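Local coordinates for virulence protein STM3117 (Salmonella enterica subsp. enterica serovar Typhimurium, PDB 3HUH) that promotes replication of the bacterium inside host macrophages and may take part in making and modifying the peptidoglycan of its cell wall, at residues Ser86-Phe91 / Gly135-Ile140; Ala107-Val112 / Ile128-Pro133; Leu27-Ser32 / Gln64-His69. All blocks are in the same frame, centred on the assembly; numbering follows the deposited sequence.

Interaction 1 (Ser86-Phe91 / Gly135-Ile140); sequences SADLCF and GNLIEI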
ATOM      1  N   SER A  86      -7.548  -8.527  -0.330  1.00 17.29           N
ATOM      2  CA  SER A  86      -6.696  -8.581   0.854  1.00 17.31           C
ATOM      3  C   SER A  86      -6.093  -7.230   1.244  1.00 18.28           C
ATOM      4  O   SER A  86      -5.390  -7.130   2.254  1.00 18.82           O
ATOM      5  CB  SER A  86      -5.561  -9.591   0.637  1.00 17.75           C
ATOM      6  OG  SER A  86      -4.695  -9.188  -0.413  1.00 17.27           O
ATOM      7  N   ALA A  87      -6.363  -6.196   0.452  1.00 17.37           N
ATOM      8  CA  ALA A  87      -5.826  -4.872   0.742  1.00 16.05           C
ATOM      9  C   ALA A  87      -6.723  -4.048   1.659  1.00 16.84           C
ATOM     10  O   ALA A  87      -7.953  -4.150   1.610  1.00 15.96           O
ATOM     11  CB  ALA A  87      -5.572  -4.109  -0.556  1.00 16.98           C
ATOM     12  N   ASP A  88      -6.076  -3.225   2.477  1.00 16.68           N
ATOM     13  CA  ASP A  88      -6.724  -2.340   3.445  1.00 18.23           C
ATOM     14  C   ASP A  88      -5.873  -1.075   3.337  1.00 18.79           C
ATOM     15  O   ASP A  88      -4.804  -0.987   3.942  1.00 18.74           O
ATOM     16  CB  ASP A  88      -6.608  -2.962   4.839  1.00 19.09           C
ATOM     17  CG  ASP A  88      -7.408  -2.220   5.882  1.00 19.61           C
ATOM     18  OD1 ASP A  88      -7.637  -1.002   5.710  1.00 20.24           O
ATOM     19  OD2 ASP A  88      -7.788  -2.859   6.885  1.00 21.55           O
ATOM     20  N   LEU A  89      -6.355  -0.112   2.553  1.00 18.50           N
ATOM     21  CA  LEU A  89      -5.620   1.115   2.254  1.00 19.14           C
ATOM     22  C   LEU A  89      -6.328   2.402   2.631  1.00 17.63           C
ATOM     23  O   LEU A  89      -7.545   2.506   2.520  1.00 17.30           O
ATOM     24  CB  LEU A  89      -5.341   1.176   0.749  1.00 19.08           C
ATOM     25  CG  LEU A  89      -4.948  -0.114   0.026  1.00 21.13           C
ATOM     26  CD1 LEU A  89      -4.896   0.142  -1.469  1.00 18.15           C
ATOM     27  CD2 LEU A  89      -3.601  -0.609   0.538  1.00 19.65           C
ATOM     28  N   CYS A  90      -5.552   3.398   3.038  1.00 18.47           N
ATOM     29  CA  CYS A  90      -6.112   4.693   3.392  1.00 17.73           C
ATOM     30  C   CYS A  90      -5.545   5.770   2.478  1.00 18.90           C
ATOM     31  O   CYS A  90      -4.328   5.909   2.343  1.00 17.78           O
ATOM     32  CB  CYS A  90      -5.798   5.052   4.843  1.00 18.80           C
ATOM     33  SG  CYS A  90      -6.344   6.727   5.282  1.00 19.84           S
ATOM     34  N   PHE A  91      -6.441   6.525   1.854  1.00 17.76           N
ATOM     35  CA  PHE A  91      -6.057   7.602   0.947  1.00 18.59           C
ATOM     36  C   PHE A  91      -6.475   8.936   1.544  1.00 19.76           C
ATOM     37  O   PHE A  91      -7.581   9.061   2.075  1.00 19.54           O
ATOM     38  CB  PHE A  91      -6.759   7.429  -0.401  1.00 18.94           C
ATOM     39  CG  PHE A  91      -6.331   6.210  -1.158  1.00 20.83           C
ATOM     40  CD1 PHE A  91      -5.105   6.178  -1.813  1.00 20.11           C
ATOM     41  CD2 PHE A  91      -7.145   5.085  -1.202  1.00 22.28           C
ATOM     42  CE1 PHE A  91      -4.697   5.039  -2.503  1.00 20.90           C
ATOM     43  CE2 PHE A  91      -6.748   3.941  -1.887  1.00 21.75           C
ATOM     44  CZ  PHE A  91      -5.524   3.915  -2.539  1.00 20.41           C
ATOM     45  N   GLY A 135     -13.356  -6.365  -2.947  1.00 19.60           N
ATOM     46  CA  GLY A 135     -13.543  -6.449  -1.512  1.00 18.65           C
ATOM     47  C   GLY A 135     -12.459  -5.769  -0.692  1.00 18.63           C
ATOM     48  O   GLY A 135     -12.488  -5.819   0.539  1.00 19.84           O
ATOM     49  N   ASN A 136     -11.490  -5.150  -1.361  1.00 17.57           N
ATOM     50  CA  ASN A 136     -10.437  -4.448  -0.639  1.00 16.91           C
ATOM     51  C   ASN A 136     -11.106  -3.324   0.147  1.00 17.69           C
ATOM     52  O   ASN A 136     -12.074  -2.712  -0.324  1.00 17.91           O
ATOM     53  CB  ASN A 136      -9.416  -3.841  -1.607  1.00 15.99           C
ATOM     54  CG  ASN A 136      -8.656  -4.895  -2.400  1.00 15.68           C
ATOM     55  OD1 ASN A 136      -8.526  -4.793  -3.621  1.00 18.24           O
ATOM     56  ND2 ASN A 136      -8.145  -5.900  -1.711  1.00 14.03           N
ATOM     57  N   LEU A 137     -10.607  -3.063   1.349  1.00 16.51           N
ATOM     58  CA  LEU A 137     -11.168  -1.992   2.163  1.00 17.12           C
ATOM     59  C   LEU A 137     -10.454  -0.697   1.801  1.00 17.12           C
ATOM     60  O   LEU A 137      -9.219  -0.621   1.844  1.00 19.16           O
ATOM     61  CB  LEU A 137     -10.985  -2.289   3.651  1.00 15.78           C
ATOM     62  CG  LEU A 137     -11.609  -1.261   4.602  1.00 17.95           C
ATOM     63  CD1 LEU A 137     -13.131  -1.268   4.459  1.00 20.13           C
ATOM     64  CD2 LEU A 137     -11.201  -1.583   6.026  1.00 18.06           C
ATOM     65  N   ILE A 138     -11.234   0.311   1.429  1.00 16.80           N
ATOM     66  CA  ILE A 138     -10.677   1.603   1.060  1.00 17.30           C
ATOM     67  C   ILE A 138     -11.157   2.655   2.049  1.00 17.70           C
ATOM     68  O   ILE A 138     -12.354   2.909   2.175  1.00 18.70           O
ATOM     69  CB  ILE A 138     -11.105   2.010  -0.364  1.00 17.90           C
ATOM     70  CG1 ILE A 138     -10.713   0.912  -1.361  1.00 18.51           C
ATOM     71  CG2 ILE A 138     -10.468   3.343  -0.733  1.00 18.47           C
ATOM     72  CD1 ILE A 138      -9.232   0.565  -1.378  1.00 18.77           C
ATOM     73  N   GLU A 139     -10.202   3.248   2.753  1.00 16.54           N
ATOM     74  CA  GLU A 139     -10.468   4.274   3.747  1.00 17.23           C
ATOM     75  C   GLU A 139     -10.097   5.609   3.108  1.00 16.84           C
ATOM     76  O   GLU A 139      -8.942   5.825   2.751  1.00 17.86           O
ATOM     77  CB  GLU A 139      -9.602   4.010   4.992  1.00 18.53           C
ATOM     78  CG  GLU A 139      -9.829   4.957   6.172  1.00 19.57           C
ATOM     79  CD  GLU A 139      -8.886   4.689   7.345  1.00 22.12           C
ATOM     80  OE1 GLU A 139      -8.148   3.679   7.308  1.00 23.31           O
ATOM     81  OE2 GLU A 139      -8.880   5.489   8.312  1.00 20.50           O
ATOM     82  N   ILE A 140     -11.080   6.485   2.928  1.00 16.52           N
ATOM     83  CA  ILE A 140     -10.829   7.805   2.345  1.00 17.35           C
ATOM     84  C   ILE A 140     -10.904   8.785   3.510  1.00 18.45           C
ATOM     85  O   ILE A 140     -11.928   8.870   4.198  1.00 17.90           O
ATOM     86  CB  ILE A 140     -11.868   8.152   1.266  1.00 18.05           C
ATOM     87  CG1 ILE A 140     -11.825   7.094   0.160  1.00 19.35           C
ATOM     88  CG2 ILE A 140     -11.557   9.513   0.668  1.00 17.79           C
ATOM     89  CD1 ILE A 140     -12.974   7.155  -0.818  1.00 19.86           C
TER
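The Phe91 ring takes CG2 of Ile138 at its edge, close to the ring plane, with CD2 of Phe91 3.8 Å from that methyl. Phe47 and Phe61 also meet this ring edge-to-face, so a flat, wide side chain suits a place where several apolar groups converge. Ile138 offers the methyl because its CG2 is anti to the backbone N. On the side of the sheet that Phe91 and Ile138 share lies Leu89, its CD1 4.4 Å from CD1 of Ile138.

Strands 88-91 and 137-140 run parallel, 19° apart, first and fourth in chain order but adjacent in the sheet of a βαβββ module, the unit that glyoxalase-fold (VOC) proteins carry in two copies. Four backbone hydrogen bonds join them: Leu137 N to Ala87 O, Leu89 N to Leu137 O, Glu139 N to Leu89 O (2.8 Å) and Phe91 N to Glu139 O (2.7 Å).

On the sheet's other side Asp88 and Leu137 lie side by side, OD1 of Asp88 3.6 Å from CD2 of Leu137. Glu139 extends past Cys90, its OE1 3.7 Å from Cys90 CB; the slim cysteine gives the carboxylate end space alongside. OE2 of Glu139 is hydrogen-bonded to Ser127, and His26 of the second subunit packs on both Cys90 and Glu139.

Interaction 2 (Ala107-Val112 / Ile128-Pro133); sequences AGISIV and IYIRDP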
ATOM      1  N   ALA A 107     -22.876   8.061  -6.104  1.00 28.17           N
ATOM      2  CA  ALA A 107     -22.314   7.097  -7.042  1.00 27.79           C
ATOM      3  C   ALA A 107     -22.896   5.705  -6.800  1.00 29.02           C
ATOM      4  O   ALA A 107     -22.507   4.738  -7.455  1.00 30.32           O
ATOM      5  CB  ALA A 107     -20.797   7.059  -6.910  1.00 27.68           C
ATOM      6  N   GLY A 108     -23.826   5.610  -5.853  1.00 27.25           N
ATOM      7  CA  GLY A 108     -24.446   4.332  -5.549  1.00 27.23           C
ATOM      8  C   GLY A 108     -23.538   3.363  -4.818  1.00 27.60           C
ATOM      9  O   GLY A 108     -23.740   2.150  -4.861  1.00 27.24           O
ATOM     10  N   ILE A 109     -22.534   3.898  -4.131  1.00 27.24           N
ATOM     11  CA  ILE A 109     -21.590   3.066  -3.399  1.00 27.80           C
ATOM     12  C   ILE A 109     -21.996   2.980  -1.935  1.00 27.33           C
ATOM     13  O   ILE A 109     -22.326   3.986  -1.311  1.00 27.35           O
ATOM     14  CB  ILE A 109     -20.174   3.650  -3.496  1.00 27.99           C
ATOM     15  CG1 ILE A 109     -19.794   3.809  -4.969  1.00 30.20           C
ATOM     16  CG2 ILE A 109     -19.180   2.755  -2.763  1.00 27.57           C
ATOM     17  CD1 ILE A 109     -18.566   4.635  -5.186  1.00 31.40           C
ATOM     18  N   SER A 110     -21.970   1.771  -1.386  1.00 27.29           N
ATOM     19  CA  SER A 110     -22.341   1.574   0.005  1.00 27.02           C
ATOM     20  C   SER A 110     -21.218   1.984   0.951  1.00 26.01           C
ATOM     21  O   SER A 110     -20.048   1.663   0.729  1.00 25.32           O
ATOM     22  CB  SER A 110     -22.704   0.110   0.250  1.00 28.91           C
ATOM     23  OG  SER A 110     -23.724  -0.309  -0.643  1.00 31.04           O
ATOM     24  N   ILE A 111     -21.584   2.705   2.005  1.00 24.78           N
ATOM     25  CA  ILE A 111     -20.624   3.146   3.004  1.00 24.74           C
ATOM     26  C   ILE A 111     -20.504   2.077   4.086  1.00 25.42           C
ATOM     27  O   ILE A 111     -21.460   1.812   4.821  1.00 25.03           O
ATOM     28  CB  ILE A 111     -21.073   4.474   3.647  1.00 25.65           C
ATOM     29  CG1 ILE A 111     -21.005   5.591   2.601  1.00 26.66           C
ATOM     30  CG2 ILE A 111     -20.195   4.802   4.851  1.00 26.61           C
ATOM     31  CD1 ILE A 111     -21.411   6.954   3.112  1.00 28.43           C
ATOM     32  N   VAL A 112     -19.331   1.456   4.179  1.00 23.79           N
ATOM     33  CA  VAL A 112     -19.108   0.415   5.174  1.00 24.15           C
ATOM     34  C   VAL A 112     -19.205   0.987   6.583  1.00 23.13           C
ATOM     35  O   VAL A 112     -19.869   0.419   7.450  1.00 24.74           O
ATOM     36  CB  VAL A 112     -17.726  -0.247   4.993  1.00 23.05           C
ATOM     37  CG1 VAL A 112     -17.482  -1.258   6.102  1.00 24.01           C
ATOM     38  CG2 VAL A 112     -17.656  -0.920   3.631  1.00 24.49           C
ATOM     39  N   ILE A 128     -13.977   7.662   5.944  1.00 18.61           N
ATOM     40  CA  ILE A 128     -15.169   7.050   5.386  1.00 20.31           C
ATOM     41  C   ILE A 128     -14.622   5.778   4.738  1.00 20.56           C
ATOM     42  O   ILE A 128     -13.560   5.807   4.113  1.00 21.61           O
ATOM     43  CB  ILE A 128     -15.839   7.969   4.336  1.00 22.78           C
ATOM     44  CG1 ILE A 128     -17.193   7.386   3.925  1.00 24.73           C
ATOM     45  CG2 ILE A 128     -14.932   8.153   3.139  1.00 24.42           C
ATOM     46  CD1 ILE A 128     -18.203   7.352   5.060  1.00 26.01           C
ATOM     47  N   TYR A 129     -15.319   4.658   4.912  1.00 19.76           N
ATOM     48  CA  TYR A 129     -14.866   3.386   4.356  1.00 19.64           C
ATOM     49  C   TYR A 129     -15.799   2.824   3.300  1.00 20.82           C
ATOM     50  O   TYR A 129     -17.019   2.827   3.472  1.00 19.72           O
ATOM     51  CB  TYR A 129     -14.752   2.323   5.450  1.00 20.10           C
ATOM     52  CG  TYR A 129     -13.758   2.597   6.551  1.00 19.32           C
ATOM     53  CD1 TYR A 129     -12.505   1.983   6.550  1.00 19.79           C
ATOM     54  CD2 TYR A 129     -14.092   3.415   7.629  1.00 19.41           C
ATOM     55  CE1 TYR A 129     -11.612   2.167   7.604  1.00 21.86           C
ATOM     56  CE2 TYR A 129     -13.208   3.607   8.687  1.00 20.97           C
ATOM     57  CZ  TYR A 129     -11.972   2.977   8.670  1.00 22.26           C
ATOM     58  OH  TYR A 129     -11.110   3.130   9.729  1.00 23.75           O
ATOM     59  N   ILE A 130     -15.215   2.338   2.211  1.00 18.83           N
ATOM     60  CA  ILE A 130     -15.975   1.698   1.139  1.00 18.69           C
ATOM     61  C   ILE A 130     -15.153   0.497   0.692  1.00 18.24           C
ATOM     62  O   ILE A 130     -14.053   0.261   1.202  1.00 17.46           O
ATOM     63  CB  ILE A 130     -16.213   2.636  -0.077  1.00 18.91           C
ATOM     64  CG1 ILE A 130     -14.877   3.129  -0.645  1.00 20.29           C
ATOM     65  CG2 ILE A 130     -17.093   3.809   0.337  1.00 19.31           C
ATOM     66  CD1 ILE A 130     -15.010   3.988  -1.878  1.00 20.16           C
ATOM     67  N   ARG A 131     -15.683  -0.278  -0.242  1.00 19.60           N
ATOM     68  CA  ARG A 131     -14.959  -1.433  -0.743  1.00 20.11           C
ATOM     69  C   ARG A 131     -14.862  -1.371  -2.249  1.00 19.28           C
ATOM     70  O   ARG A 131     -15.776  -0.880  -2.918  1.00 20.21           O
ATOM     71  CB  ARG A 131     -15.652  -2.735  -0.345  1.00 22.51           C
ATOM     72  CG  ARG A 131     -15.507  -3.071   1.123  1.00 23.58           C
ATOM     73  CD  ARG A 131     -16.020  -4.458   1.443  1.00 24.84           C
ATOM     74  NE  ARG A 131     -16.044  -4.667   2.888  1.00 23.63           N
ATOM     75  CZ  ARG A 131     -14.965  -4.834   3.645  1.00 25.44           C
ATOM     76  NH1 ARG A 131     -13.755  -4.833   3.096  1.00 24.75           N
ATOM     77  NH2 ARG A 131     -15.096  -4.976   4.957  1.00 25.52           N
ATOM     78  N   ASP A 132     -13.753  -1.859  -2.792  1.00 19.24           N
ATOM     79  CA  ASP A 132     -13.608  -1.859  -4.236  1.00 19.12           C
ATOM     80  C   ASP A 132     -14.241  -3.142  -4.776  1.00 18.17           C
ATOM     81  O   ASP A 132     -14.757  -3.953  -4.006  1.00 19.20           O
ATOM     82  CB  ASP A 132     -12.130  -1.682  -4.648  1.00 19.06           C
ATOM     83  CG  ASP A 132     -11.281  -2.931  -4.466  1.00 18.08           C
ATOM     84  OD1 ASP A 132     -11.757  -3.959  -3.943  1.00 18.76           O
ATOM     85  OD2 ASP A 132     -10.098  -2.867  -4.866  1.00 18.37           O
ATOM     86  N   PRO A 133     -14.230  -3.339  -6.101  1.00 19.26           N
ATOM     87  CA  PRO A 133     -14.834  -4.541  -6.693  1.00 19.61           C
ATOM     88  C   PRO A 133     -14.403  -5.899  -6.155  1.00 20.80           C
ATOM     89  O   PRO A 133     -15.177  -6.866  -6.206  1.00 21.23           O
ATOM     90  CB  PRO A 133     -14.514  -4.381  -8.173  1.00 20.51           C
ATOM     91  CG  PRO A 133     -14.587  -2.909  -8.357  1.00 21.56           C
ATOM     92  CD  PRO A 133     -13.806  -2.405  -7.158  1.00 20.45           C
TER
HETATM   93  O   HOH W   1     -18.702  -0.381  -0.451  1.00 21.78           O
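Residues 109-112 pass strand 128-131 at a steep angle, their end-to-end directions 108° apart, and a single direct backbone hydrogen bond ties them, from Val112 N to Tyr129 O (2.8 Å). It is bent, with 141° at the hydrogen and the donor tilted from the carbonyl plane. A second link runs through water, which donates to Ser110 O (2.7 Å) and accepts from Arg131 N (3.0 Å), so the water bridges the two backbones where they do not bond directly.

Branched aliphatic residues carry the rest. The side chains of Ile111 and Ile128 meet at about a right angle, CD1 of Ile111 3.8 Å from CD1 of Ile128. The Ile128 torsion, with CG1 anti to the backbone N (chi1 -172°), carries the CG1-CD1 arm toward the Ile111 side chain. Ile109 and Ile130 meet through their CG2 methyls, 3.9 Å apart. Val112 sets its CB against CB of Tyr129 and its CG2 3.9 Å from CG of Arg131, whose long methylene chain gives a valine something apolar to rest on. The guanidinium lies beyond, and NH2 of Arg131 is hydrogen-bonded to Lys78 O of the second subunit.

Gly108 ends helix 97-106 in a Schellman motif, its positive phi being one that glycine readily adopts. From there the loop leads to strand 113-114: Ile104 of the helix packs on Ile109 and Ile130, Val101 and Leu105 pack on Ile111, and strand 137-142 borders strand 123-131 within the sheet.

Interaction 3 (Leu27-Ser32 / Gln64-His69); sequences LVLTVS and QKINLH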
ATOM      1  N   LEU A  27       2.258   0.149  -5.002  1.00 14.68           N
ATOM      2  CA  LEU A  27       1.955  -1.164  -4.473  1.00 13.15           C
ATOM      3  C   LEU A  27       1.178  -1.891  -5.551  1.00 13.87           C
ATOM      4  O   LEU A  27       0.680  -1.274  -6.494  1.00 13.89           O
ATOM      5  CB  LEU A  27       1.145  -1.058  -3.174  1.00 15.37           C
ATOM      6  CG  LEU A  27      -0.201  -0.338  -3.195  1.00 14.97           C
ATOM      7  CD1 LEU A  27      -1.291  -1.280  -3.643  1.00 16.03           C
ATOM      8  CD2 LEU A  27      -0.504   0.173  -1.802  1.00 16.29           C
ATOM      9  N   VAL A  28       1.087  -3.204  -5.418  1.00 13.83           N
ATOM     10  CA  VAL A  28       0.388  -4.011  -6.399  1.00 15.62           C
ATOM     11  C   VAL A  28      -0.872  -4.653  -5.845  1.00 15.33           C
ATOM     12  O   VAL A  28      -0.853  -5.293  -4.791  1.00 15.17           O
ATOM     13  CB  VAL A  28       1.294  -5.142  -6.948  1.00 16.25           C
ATOM     14  CG1 VAL A  28       0.517  -6.005  -7.937  1.00 16.83           C
ATOM     15  CG2 VAL A  28       2.518  -4.552  -7.628  1.00 18.36           C
ATOM     16  N   LEU A  29      -1.974  -4.458  -6.558  1.00 15.78           N
ATOM     17  CA  LEU A  29      -3.236  -5.068  -6.183  1.00 14.84           C
ATOM     18  C   LEU A  29      -3.480  -6.200  -7.169  1.00 15.09           C
ATOM     19  O   LEU A  29      -3.329  -6.016  -8.375  1.00 14.91           O
ATOM     20  CB  LEU A  29      -4.396  -4.067  -6.279  1.00 15.35           C
ATOM     21  CG  LEU A  29      -4.480  -2.953  -5.235  1.00 15.53           C
ATOM     22  CD1 LEU A  29      -5.715  -2.094  -5.509  1.00 18.56           C
ATOM     23  CD2 LEU A  29      -4.562  -3.571  -3.837  1.00 17.77           C
ATOM     24  N   THR A  30      -3.828  -7.374  -6.654  1.00 14.74           N
ATOM     25  CA  THR A  30      -4.134  -8.511  -7.511  1.00 15.63           C
ATOM     26  C   THR A  30      -5.654  -8.546  -7.573  1.00 16.32           C
ATOM     27  O   THR A  30      -6.328  -8.646  -6.547  1.00 17.05           O
ATOM     28  CB  THR A  30      -3.568  -9.812  -6.928  1.00 15.82           C
ATOM     29  OG1 THR A  30      -2.140  -9.707  -6.898  1.00 16.42           O
ATOM     30  CG2 THR A  30      -3.965 -11.015  -7.792  1.00 15.76           C
ATOM     31  N   VAL A  31      -6.189  -8.458  -8.786  1.00 16.80           N
ATOM     32  CA  VAL A  31      -7.633  -8.400  -8.976  1.00 17.46           C
ATOM     33  C   VAL A  31      -8.202  -9.442  -9.936  1.00 18.42           C
ATOM     34  O   VAL A  31      -7.484  -9.994 -10.773  1.00 19.22           O
ATOM     35  CB  VAL A  31      -8.034  -6.987  -9.469  1.00 15.75           C
ATOM     36  CG1 VAL A  31      -7.588  -5.943  -8.452  1.00 16.04           C
ATOM     37  CG2 VAL A  31      -7.398  -6.703 -10.821  1.00 17.26           C
ATOM     38  N   SER A  32      -9.499  -9.709  -9.812  1.00 19.56           N
ATOM     39  CA  SER A  32     -10.140 -10.685 -10.689  1.00 21.00           C
ATOM     40  C   SER A  32     -10.314 -10.142 -12.106  1.00 21.76           C
ATOM     41  O   SER A  32     -10.126 -10.870 -13.086  1.00 21.57           O
ATOM     42  CB  SER A  32     -11.497 -11.119 -10.113  1.00 22.22           C
ATOM     43  OG  SER A  32     -12.400 -10.033 -10.001  1.00 28.97           O
ATOM     44  N   GLN A  64       2.107   8.983  -6.724  1.00 18.45           N
ATOM     45  CA  GLN A  64       2.242   7.560  -6.449  1.00 19.25           C
ATOM     46  C   GLN A  64       1.409   6.801  -7.472  1.00 17.91           C
ATOM     47  O   GLN A  64       0.833   7.402  -8.379  1.00 18.19           O
ATOM     48  CB  GLN A  64       1.738   7.255  -5.029  1.00 17.47           C
ATOM     49  CG  GLN A  64       2.557   7.921  -3.905  1.00 23.15           C
ATOM     50  CD  GLN A  64       1.905   7.802  -2.522  1.00 24.72           C
ATOM     51  OE1 GLN A  64       0.796   8.286  -2.299  1.00 24.67           O
ATOM     52  NE2 GLN A  64       2.606   7.168  -1.587  1.00 28.37           N
ATOM     53  N   LYS A  65       1.369   5.482  -7.348  1.00 16.03           N
ATOM     54  CA  LYS A  65       0.556   4.685  -8.253  1.00 15.70           C
ATOM     55  C   LYS A  65       0.272   3.300  -7.700  1.00 14.96           C
ATOM     56  O   LYS A  65       0.943   2.836  -6.777  1.00 15.33           O
ATOM     57  CB  LYS A  65       1.211   4.565  -9.639  1.00 17.24           C
ATOM     58  CG  LYS A  65       2.460   3.686  -9.720  1.00 16.59           C
ATOM     59  CD  LYS A  65       2.800   3.400 -11.187  1.00 15.73           C
ATOM     60  CE  LYS A  65       4.101   2.621 -11.330  1.00 16.98           C
ATOM     61  NZ  LYS A  65       4.115   1.871 -12.624  1.00 18.36           N
ATOM     62  N   ILE A  66      -0.758   2.668  -8.244  1.00 15.12           N
ATOM     63  CA  ILE A  66      -1.119   1.315  -7.863  1.00 15.13           C
ATOM     64  C   ILE A  66      -1.020   0.472  -9.127  1.00 16.00           C
ATOM     65  O   ILE A  66      -1.727   0.720 -10.104  1.00 15.86           O
ATOM     66  CB  ILE A  66      -2.555   1.246  -7.310  1.00 18.36           C
ATOM     67  CG1 ILE A  66      -2.599   1.907  -5.930  1.00 19.91           C
ATOM     68  CG2 ILE A  66      -3.024  -0.208  -7.236  1.00 17.66           C
ATOM     69  CD1 ILE A  66      -3.979   2.029  -5.356  1.00 21.58           C
ATOM     70  N   ASN A  67      -0.107  -0.492  -9.123  1.00 14.39           N
ATOM     71  CA  ASN A  67       0.037  -1.373 -10.270  1.00 14.63           C
ATOM     72  C   ASN A  67      -0.994  -2.478 -10.118  1.00 15.36           C
ATOM     73  O   ASN A  67      -1.292  -2.921  -9.002  1.00 15.69           O
ATOM     74  CB  ASN A  67       1.441  -1.977 -10.338  1.00 15.61           C
ATOM     75  CG  ASN A  67       2.487  -0.969 -10.752  1.00 18.17           C
ATOM     76  OD1 ASN A  67       2.195  -0.026 -11.497  1.00 17.12           O
ATOM     77  ND2 ASN A  67       3.721  -1.177 -10.301  1.00 16.87           N
ATOM     78  N   LEU A  68      -1.550  -2.920 -11.236  1.00 15.04           N
ATOM     79  CA  LEU A  68      -2.550  -3.966 -11.195  1.00 14.07           C
ATOM     80  C   LEU A  68      -2.062  -5.267 -11.807  1.00 14.36           C
ATOM     81  O   LEU A  68      -1.364  -5.262 -12.821  1.00 16.17           O
ATOM     82  CB  LEU A  68      -3.819  -3.516 -11.936  1.00 14.80           C
ATOM     83  CG  LEU A  68      -4.457  -2.213 -11.447  1.00 12.77           C
ATOM     84  CD1 LEU A  68      -5.647  -1.862 -12.335  1.00 15.85           C
ATOM     85  CD2 LEU A  68      -4.896  -2.360  -9.989  1.00 15.31           C
ATOM     86  N   HIS A  69      -2.409  -6.376 -11.157  1.00 15.50           N
ATOM     87  CA  HIS A  69      -2.097  -7.720 -11.655  1.00 15.96           C
ATOM     88  C   HIS A  69      -3.448  -8.420 -11.724  1.00 14.63           C
ATOM     89  O   HIS A  69      -4.217  -8.392 -10.759  1.00 16.47           O
ATOM     90  CB  HIS A  69      -1.244  -8.536 -10.678  1.00 15.34           C
ATOM     91  CG  HIS A  69       0.220  -8.225 -10.700  1.00 17.85           C
ATOM     92  ND1 HIS A  69       0.771  -7.210 -11.452  1.00 18.96           N
ATOM     93  CD2 HIS A  69       1.248  -8.796 -10.030  1.00 15.09           C
ATOM     94  CE1 HIS A  69       2.076  -7.169 -11.242  1.00 17.07           C
ATOM     95  NE2 HIS A  69       2.390  -8.122 -10.382  1.00 21.72           N
TER
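Val28 and His69 form the close-packed part of this contact: CG1 of Val28 sits over the centre of one face of the imidazole, 3.5 Å from the ring centroid and 8° off its normal, a CH-pi contact. Because CG1 is anti to the backbone N (chi1 178°), the other methyl, CG2, is left to meet CB of Asn67 at 3.9 Å. His69 ND1 hydrogen-bonds to Leu68 O, which helps fix the ring's rotation, although the donor stands above that carbonyl's plane. On the other side of the sheet, where Ile66, Leu29 and Leu68 project, CG2 of Ile66 fits against CG of Leu29 (3.7 Å), branched aliphatics suiting the interior.

The pairing is firm toward Val31, whose N bonds to His69 O at 2.8 Å, and slackens where Leu27 N to Lys65 O is a weak 3.5 Å bond. There Lys65 NZ donates to a lone pair of Asn67 OD1 (2.9 Å) and makes a cation-pi contact with Phe52.

These parallel strands, 34° apart, are first and fourth in chain order, adjacent in the sheet, of another βαβββ module. Helix 34-43 packs on Leu29, Val31 and Leu68, strand 56-61 flanks strand 64-70, and Leu27 pairs antiparallel with a strand of the second subunit.

How the interactions relate
Interactions 1 and 3 are the buried, equivalent contacts of the two βαβββ modules, each joining strands first and fourth in chain order, adjacent in the sheet, by parallel pairing, looser at one end in interaction 3. They meet through apolar side chains: Ala87 on Leu29, Leu89 on Leu27 and Phe91 on Ile66. Interaction 2 lies farther out and partly exposed, on the opposite side of the chain's centre from interaction 3, and relies on one direct backbone hydrogen bond, one water and aliphatic packing. It shares a sheet with interaction 1, whose strand 137-142 is the neighbour of strand 123-131, probably bonded through Ile138 N to Ile130 O. All three touch the second subunit; in interactions 1 and 3 strand pairing crosses the interface.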